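Local coordinates for protein phosphoserine aminotransferase SerC (Cytophaga hutchinsonii ATCC 33406, PDB 3FFR) that probably catalyses the pyridoxal-phosphate-dependent transamination between phosphoserine and 2-oxoglutarate in serine biosynthesis, at residues N139-D151 with V292-V304. Sequence-based numbering, arbitrary orientation. Where two conformers were deposited one is given.
Sequences NETSSGVSMPVED and VEDAKLRSMTTIV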
ATOM      1  N   ASN A 139      10.020   6.392 -19.191  1.00 25.81           N
ATOM      2  CA  ASN A 139       9.120   5.583 -20.029  1.00 24.83           C
ATOM      3  C   ASN A 139       7.660   5.993 -19.867  1.00 28.02           C
ATOM      4  O   ASN A 139       7.040   5.720 -18.822  1.00 26.74           O
ATOM      5  CB  ASN A 139       9.320   4.090 -19.750  1.00 27.55           C
ATOM      6  CG  ASN A 139       8.882   3.212 -20.925  1.00 29.55           C
ATOM      7  OD1 ASN A 139       9.469   3.290 -22.036  1.00 28.43           O
ATOM      8  ND2 ASN A 139       7.861   2.400 -20.718  1.00 26.48           N
ATOM      9  N   GLU A 140       7.143   6.741 -20.838  1.00 27.38           N
ATOM     10  CA  GLU A 140       5.743   7.238 -20.767  1.00 26.04           C
ATOM     11  C   GLU A 140       4.894   6.112 -21.315  1.00 27.59           C
ATOM     12  O   GLU A 140       4.725   5.930 -22.525  1.00 26.91           O
ATOM     13  CB  GLU A 140       5.560   8.555 -21.551  1.00 27.00           C
ATOM     14  CG  GLU A 140       4.126   9.052 -21.627  1.00 27.88           C
ATOM     15  CD  GLU A 140       3.450   9.221 -20.281  1.00 28.13           C
ATOM     16  OE1 GLU A 140       3.874  10.097 -19.490  1.00 28.32           O
ATOM     17  OE2 GLU A 140       2.465   8.498 -20.083  1.00 28.23           O
ATOM     18  N   THR A 141       4.377   5.355 -20.363  1.00 25.79           N
ATOM     19  CA  THR A 141       3.684   4.100 -20.622  1.00 25.66           C
ATOM     20  C   THR A 141       2.438   4.265 -21.503  1.00 27.85           C
ATOM     21  O   THR A 141       2.033   3.352 -22.220  1.00 27.91           O
ATOM     22  CB  THR A 141       3.253   3.456 -19.283  1.00 27.73           C
ATOM     23  OG1 THR A 141       4.285   3.637 -18.308  1.00 27.53           O
ATOM     24  CG2 THR A 141       2.954   1.947 -19.445  1.00 27.31           C
ATOM     25  N   SER A 142       1.842   5.444 -21.443  1.00 27.98           N
ATOM     26  CA  SER A 142       0.628   5.690 -22.228  1.00 26.87           C
ATOM     27  C   SER A 142       0.902   5.748 -23.733  1.00 26.46           C
ATOM     28  O   SER A 142       0.088   5.273 -24.537  1.00 27.74           O
ATOM     29  CB  SER A 142      -0.095   6.976 -21.794  1.00 26.97           C
ATOM     30  OG  SER A 142       0.706   8.134 -21.964  1.00 26.92           O
ATOM     31  N   SER A 143       2.073   6.265 -24.098  1.00 26.20           N
ATOM     32  CA  SER A 143       2.391   6.524 -25.504  1.00 27.35           C
ATOM     33  C   SER A 143       3.496   5.671 -26.088  1.00 28.24           C
ATOM     34  O   SER A 143       3.678   5.629 -27.297  1.00 28.55           O
ATOM     35  CB  SER A 143       2.779   7.983 -25.660  1.00 27.45           C
ATOM     36  OG  SER A 143       4.010   8.231 -25.012  1.00 25.56           O
ATOM     37  N   GLY A 144       4.253   5.026 -25.212  1.00 28.04           N
ATOM     38  CA  GLY A 144       5.385   4.201 -25.626  1.00 26.83           C
ATOM     39  C   GLY A 144       6.659   4.970 -25.979  1.00 28.09           C
ATOM     40  O   GLY A 144       7.536   4.465 -26.696  1.00 27.88           O
ATOM     41  N   VAL A 145       6.751   6.198 -25.484  1.00 27.02           N
ATOM     42  CA  VAL A 145       7.927   7.035 -25.690  1.00 27.10           C
ATOM     43  C   VAL A 145       8.856   7.022 -24.485  1.00 29.41           C
ATOM     44  O   VAL A 145       8.437   7.190 -23.338  1.00 27.55           O
ATOM     45  CB  VAL A 145       7.554   8.510 -25.996  1.00 26.26           C
ATOM     46  CG1 VAL A 145       8.856   9.425 -26.134  1.00 26.06           C
ATOM     47  CG2 VAL A 145       6.673   8.614 -27.302  1.00 26.14           C
ATOM     48  N   SER A 146      10.134   6.812 -24.766  1.00 26.67           N
ATOM     49  CA  SER A 146      11.178   6.883 -23.737  1.00 26.83           C
ATOM     50  C   SER A 146      12.011   8.129 -23.869  1.00 29.24           C
ATOM     51  O   SER A 146      12.071   8.759 -24.917  1.00 28.49           O
ATOM     52  CB  SER A 146      12.120   5.678 -23.800  1.00 27.61           C
ATOM     53  OG  SER A 146      11.464   4.428 -23.609  1.00 30.95           O
HETATM   54  N   MSE A 147      12.627   8.481 -22.752  1.00 25.52           N
HETATM   55  CA  MSE A 147      13.687   9.506 -22.690  1.00 26.29           C
HETATM   56  C   MSE A 147      14.968   8.742 -22.330  1.00 28.07           C
HETATM   57  O   MSE A 147      15.210   8.445 -21.154  1.00 26.31           O
HETATM   58  CB  MSE A 147      13.445  10.579 -21.654  1.00 28.42           C
HETATM   59  CG  MSE A 147      14.527  11.624 -21.729  1.00 27.31           C
HETATM   60 SE   MSE A 147      14.356  13.058 -20.437  0.75 25.73          SE
HETATM   61  CE  MSE A 147      13.214  14.286 -21.469  1.00 33.43           C
ATOM     62  N   PRO A 148      15.778   8.386 -23.336  1.00 27.97           N
ATOM     63  CA  PRO A 148      16.990   7.609 -23.066  1.00 29.79           C
ATOM     64  C   PRO A 148      17.930   8.280 -22.068  1.00 30.47           C
ATOM     65  O   PRO A 148      17.909   9.484 -21.913  1.00 27.76           O
ATOM     66  CB  PRO A 148      17.640   7.510 -24.418  1.00 28.82           C
ATOM     67  CG  PRO A 148      16.516   7.532 -25.364  1.00 30.10           C
ATOM     68  CD  PRO A 148      15.577   8.564 -24.792  1.00 30.16           C
ATOM     69  N   VAL A 149      18.742   7.460 -21.411  1.00 28.49           N
ATOM     70  CA  VAL A 149      19.647   7.948 -20.363  1.00 28.11           C
ATOM     71  C   VAL A 149      20.539   9.081 -20.856  1.00 27.90           C
ATOM     72  O   VAL A 149      20.774  10.047 -20.136  1.00 28.86           O
ATOM     73  CB  VAL A 149      20.441   6.780 -19.720  1.00 28.50           C
ATOM     74  CG1 VAL A 149      21.561   7.290 -18.798  1.00 28.00           C
ATOM     75  CG2 VAL A 149      19.460   5.870 -18.911  1.00 25.52           C
ATOM     76  N   GLU A 150      20.985   8.998 -22.110  1.00 28.45           N
ATOM     77  CA  GLU A 150      21.871  10.031 -22.640  1.00 31.87           C
ATOM     78  C   GLU A 150      21.148  11.372 -22.672  1.00 29.62           C
ATOM     79  O   GLU A 150      21.755  12.422 -22.469  1.00 29.91           O
ATOM     80  CB  GLU A 150      22.444   9.675 -24.032  1.00 34.64           C
ATOM     81  CG  GLU A 150      21.419   9.510 -25.138  1.00 45.94           C
ATOM     82  CD  GLU A 150      22.067   9.156 -26.472  1.00 60.49           C
ATOM     83  OE1 GLU A 150      23.318   9.221 -26.557  1.00 61.38           O
ATOM     84  OE2 GLU A 150      21.323   8.826 -27.424  1.00 72.84           O
ATOM     85  N   ASP A 151      19.843  11.325 -22.895  1.00 28.11           N
ATOM     86  CA  ASP A 151      19.032  12.565 -22.922  1.00 27.26           C
ATOM     87  C   ASP A 151      18.767  13.036 -21.481  1.00 28.69           C
ATOM     88  O   ASP A 151      18.829  14.226 -21.151  1.00 28.79           O
ATOM     89  CB  ASP A 151      17.729  12.375 -23.697  1.00 27.12           C
ATOM     90  CG  ASP A 151      17.936  12.239 -25.228  1.00 29.04           C
ATOM     91  OD1 ASP A 151      19.023  12.555 -25.768  1.00 33.68           O
ATOM     92  OD2 ASP A 151      16.963  11.829 -25.871  1.00 33.48           O
ATOM     93  N   VAL A 292       5.314   5.483 -32.366  1.00 26.72           N
ATOM     94  CA  VAL A 292       6.275   6.563 -32.114  1.00 27.03           C
ATOM     95  C   VAL A 292       7.194   6.660 -33.352  1.00 29.53           C
ATOM     96  O   VAL A 292       7.864   5.703 -33.709  1.00 29.87           O
ATOM     97  CB  VAL A 292       7.075   6.276 -30.828  1.00 27.97           C
ATOM     98  CG1 VAL A 292       8.111   7.369 -30.571  1.00 29.06           C
ATOM     99  CG2 VAL A 292       6.122   6.088 -29.595  1.00 28.22           C
ATOM    100  N   GLU A 293       7.208   7.825 -34.002  1.00 30.00           N
ATOM    101  CA  GLU A 293       7.980   7.995 -35.252  0.50 30.54           C
ATOM    102  C   GLU A 293       9.502   7.944 -35.076  1.00 32.09           C
ATOM    103  O   GLU A 293      10.198   7.278 -35.842  1.00 29.63           O
ATOM    104  CB  GLU A 293       7.559   9.285 -35.971  0.50 33.59           C
ATOM    105  CG  GLU A 293       6.099   9.239 -36.426  0.50 37.84           C
ATOM    106  CD  GLU A 293       5.674  10.428 -37.270  0.50 42.44           C
ATOM    107  OE1 GLU A 293       6.501  11.336 -37.494  0.50 39.28           O
ATOM    108  OE2 GLU A 293       4.498  10.438 -37.706  0.50 43.56           O
ATOM    109  N   ASP A 294      10.008   8.638 -34.066  1.00 30.75           N
ATOM    110  CA  ASP A 294      11.461   8.709 -33.825  1.00 27.61           C
ATOM    111  C   ASP A 294      11.953   7.424 -33.175  1.00 29.27           C
ATOM    112  O   ASP A 294      11.679   7.142 -31.983  1.00 29.68           O
ATOM    113  CB  ASP A 294      11.833   9.961 -33.006  1.00 30.36           C
ATOM    114  CG  ASP A 294      13.330  10.128 -32.800  1.00 32.95           C
ATOM    115  OD1 ASP A 294      14.096   9.163 -32.977  1.00 31.16           O
ATOM    116  OD2 ASP A 294      13.741  11.234 -32.394  1.00 31.09           O
ATOM    117  N   ALA A 295      12.656   6.625 -33.971  1.00 28.61           N
ATOM    118  CA  ALA A 295      13.094   5.296 -33.520  1.00 29.37           C
ATOM    119  C   ALA A 295      13.917   5.329 -32.263  1.00 30.73           C
ATOM    120  O   ALA A 295      13.848   4.406 -31.449  1.00 30.00           O
ATOM    121  CB  ALA A 295      13.855   4.530 -34.669  1.00 31.77           C
ATOM    122  N   LYS A 296      14.669   6.413 -32.065  1.00 29.98           N
ATOM    123  CA  LYS A 296      15.537   6.505 -30.888  0.50 29.90           C
ATOM    124  C   LYS A 296      14.717   6.608 -29.631  1.00 29.08           C
ATOM    125  O   LYS A 296      15.170   6.230 -28.559  1.00 30.28           O
ATOM    126  CB  LYS A 296      16.509   7.702 -30.930  0.50 28.77           C
ATOM    127  CG  LYS A 296      17.121   8.045 -29.538  0.50 35.30           C
ATOM    128  CD  LYS A 296      17.925   9.361 -29.527  0.50 34.69           C
ATOM    129  CE  LYS A 296      18.283   9.891 -28.118  0.50 29.50           C
ATOM    130  NZ  LYS A 296      19.143  11.157 -28.220  0.50 33.16           N
ATOM    131  N   LEU A 297      13.494   7.088 -29.771  1.00 26.83           N
ATOM    132  CA  LEU A 297      12.654   7.328 -28.594  1.00 27.86           C
ATOM    133  C   LEU A 297      11.570   6.292 -28.345  1.00 28.93           C
ATOM    134  O   LEU A 297      10.704   6.465 -27.487  1.00 27.17           O
ATOM    135  CB  LEU A 297      12.049   8.746 -28.681  1.00 29.04           C
ATOM    136  CG  LEU A 297      13.053   9.894 -28.835  1.00 27.67           C
ATOM    137  CD1 LEU A 297      12.314  11.243 -28.903  1.00 28.05           C
ATOM    138  CD2 LEU A 297      14.126   9.858 -27.735  1.00 28.05           C
ATOM    139  N   ARG A 298      11.628   5.208 -29.096  1.00 28.26           N
ATOM    140  CA  ARG A 298      10.662   4.144 -28.922  1.00 27.15           C
ATOM    141  C   ARG A 298      11.047   3.291 -27.723  1.00 26.79           C
ATOM    142  O   ARG A 298      12.219   2.905 -27.561  1.00 29.39           O
ATOM    143  CB  ARG A 298      10.604   3.270 -30.165  1.00 29.13           C
ATOM    144  CG  ARG A 298      10.050   3.976 -31.375  1.00 28.24           C
ATOM    145  CD  ARG A 298      10.131   3.078 -32.588  1.00 28.76           C
ATOM    146  NE  ARG A 298       9.836   3.862 -33.788  1.00 30.06           N
ATOM    147  CZ  ARG A 298      10.185   3.503 -35.013  1.00 32.55           C
ATOM    148  NH1 ARG A 298      10.853   2.387 -35.187  1.00 29.55           N
ATOM    149  NH2 ARG A 298       9.915   4.294 -36.037  1.00 28.62           N
ATOM    150  N   SER A 299      10.058   3.012 -26.885  1.00 28.27           N
ATOM    151  CA  SER A 299      10.295   2.204 -25.687  1.00 26.78           C
ATOM    152  C   SER A 299      10.691   0.781 -25.981  1.00 29.59           C
ATOM    153  O   SER A 299      10.119   0.148 -26.872  1.00 30.13           O
ATOM    154  CB  SER A 299       9.031   2.161 -24.811  1.00 27.89           C
ATOM    155  OG  SER A 299       9.227   1.330 -23.665  1.00 26.85           O
HETATM  156  N   MSE A 300      11.685   0.290 -25.259  1.00 27.53           N
HETATM  157  CA  MSE A 300      12.092  -1.123 -25.362  1.00 29.13           C
HETATM  158  C   MSE A 300      11.224  -2.066 -24.490  1.00 29.23           C
HETATM  159  O   MSE A 300      11.205  -3.289 -24.698  1.00 27.99           O
HETATM  160  CB  MSE A 300      13.568  -1.278 -24.948  1.00 29.68           C
HETATM  161  CG  MSE A 300      14.564  -0.569 -25.783  1.00 33.29           C
HETATM  162 SE   MSE A 300      14.834  -1.674 -27.427  0.75 37.04          SE
HETATM  163  CE  MSE A 300      16.352  -0.675 -28.140  1.00 39.69           C
ATOM    164  N   THR A 301      10.495  -1.498 -23.511  1.00 28.00           N
ATOM    165  CA  THR A 301       9.712  -2.268 -22.519  1.00 27.43           C
ATOM    166  C   THR A 301       8.204  -2.264 -22.686  1.00 25.65           C
ATOM    167  O   THR A 301       7.502  -3.207 -22.287  1.00 27.51           O
ATOM    168  CB  THR A 301      10.076  -1.847 -21.068  1.00 27.54           C
ATOM    169  OG1 THR A 301       9.889  -0.428 -20.900  1.00 25.76           O
ATOM    170  CG2 THR A 301      11.528  -2.205 -20.766  1.00 26.42           C
ATOM    171  N   THR A 302       7.703  -1.183 -23.266  1.00 27.63           N
ATOM    172  CA  THR A 302       6.277  -1.081 -23.574  1.00 25.46           C
ATOM    173  C   THR A 302       6.169  -0.566 -25.010  1.00 27.67           C
ATOM    174  O   THR A 302       6.217   0.639 -25.264  1.00 28.24           O
ATOM    175  CB  THR A 302       5.536  -0.161 -22.609  1.00 29.67           C
ATOM    176  OG1 THR A 302       6.025   1.174 -22.746  1.00 26.79           O
ATOM    177  CG2 THR A 302       5.701  -0.620 -21.130  1.00 26.80           C
ATOM    178  N   ILE A 303       6.034  -1.518 -25.932  1.00 26.64           N
ATOM    179  CA  ILE A 303       6.037  -1.226 -27.382  1.00 28.80           C
ATOM    180  C   ILE A 303       4.643  -0.892 -27.877  1.00 26.51           C
ATOM    181  O   ILE A 303       3.728  -1.709 -27.827  1.00 29.65           O
ATOM    182  CB  ILE A 303       6.668  -2.408 -28.168  1.00 29.22           C
ATOM    183  CG1 ILE A 303       8.097  -2.670 -27.646  1.00 32.83           C
ATOM    184  CG2 ILE A 303       6.668  -2.167 -29.684  1.00 29.13           C
ATOM    185  CD1 ILE A 303       8.767  -3.965 -28.181  1.00 34.53           C
ATOM    186  N   VAL A 304       4.507   0.330 -28.375  1.00 26.10           N
ATOM    187  CA  VAL A 304       3.236   0.840 -28.853  1.00 25.90           C
ATOM    188  C   VAL A 304       3.185   0.881 -30.378  1.00 26.16           C
ATOM    189  O   VAL A 304       4.072   1.424 -31.066  1.00 26.18           O
ATOM    190  CB  VAL A 304       2.948   2.210 -28.220  1.00 28.54           C
ATOM    191  CG1 VAL A 304       1.578   2.777 -28.714  1.00 27.10           C
ATOM    192  CG2 VAL A 304       2.974   2.047 -26.671  1.00 28.78           C
TER
HETATM  193  O   HOH W   1       6.733   2.406 -28.458  1.00 30.89           O
HETATM  194  O   HOH W   2      13.164   2.104 -23.569  1.00 28.39           O
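Asn-139 and Ser-299 meet at the buried end of this contact. The hydroxyl of Ser-299 donates to Asn-139 OD1 at 2.6 Å, while Ser-146 OG reaches the same oxygen in the carbonyl plane. With CG anti to the backbone N (chi1 -156°), the Asn-139 amide is carried across to residues 292-304, and ND2 donates to Thr-302 OG1 at 3.0 Å. Ser-299 OG in turn accepts from the backbone N of Thr-301 and Thr-302, an ST motif. A leucine in place of Asn-139 would probably leave the hydroxyls of Ser-146 and Ser-299 without their shared acceptor. Alongside, Val-145 and Arg-298 form a single beta bridge: Ser-146 N donates to Leu-297 O, and Ser-299 N to Gly-144 O. Gly-144, at positive phi in a G1 bulge of the 139-146 hairpin, takes Val-304 CG2 against its CA at 3.4 Å, where a side chain would collide. The hairpin reaches the cofactor site, for Thr-141 OG1 hydrogen-bonds to O3 of the pyridoxal-phosphate-modified lysine and to Ser-170 OG. Towards solvent the packing gives way to charge: in one of two conformers Lys-296, extended past Pro-148, puts NZ 2.8 Å from Asp-151 OD1 in a salt bridge, with a weaker one to Glu-150.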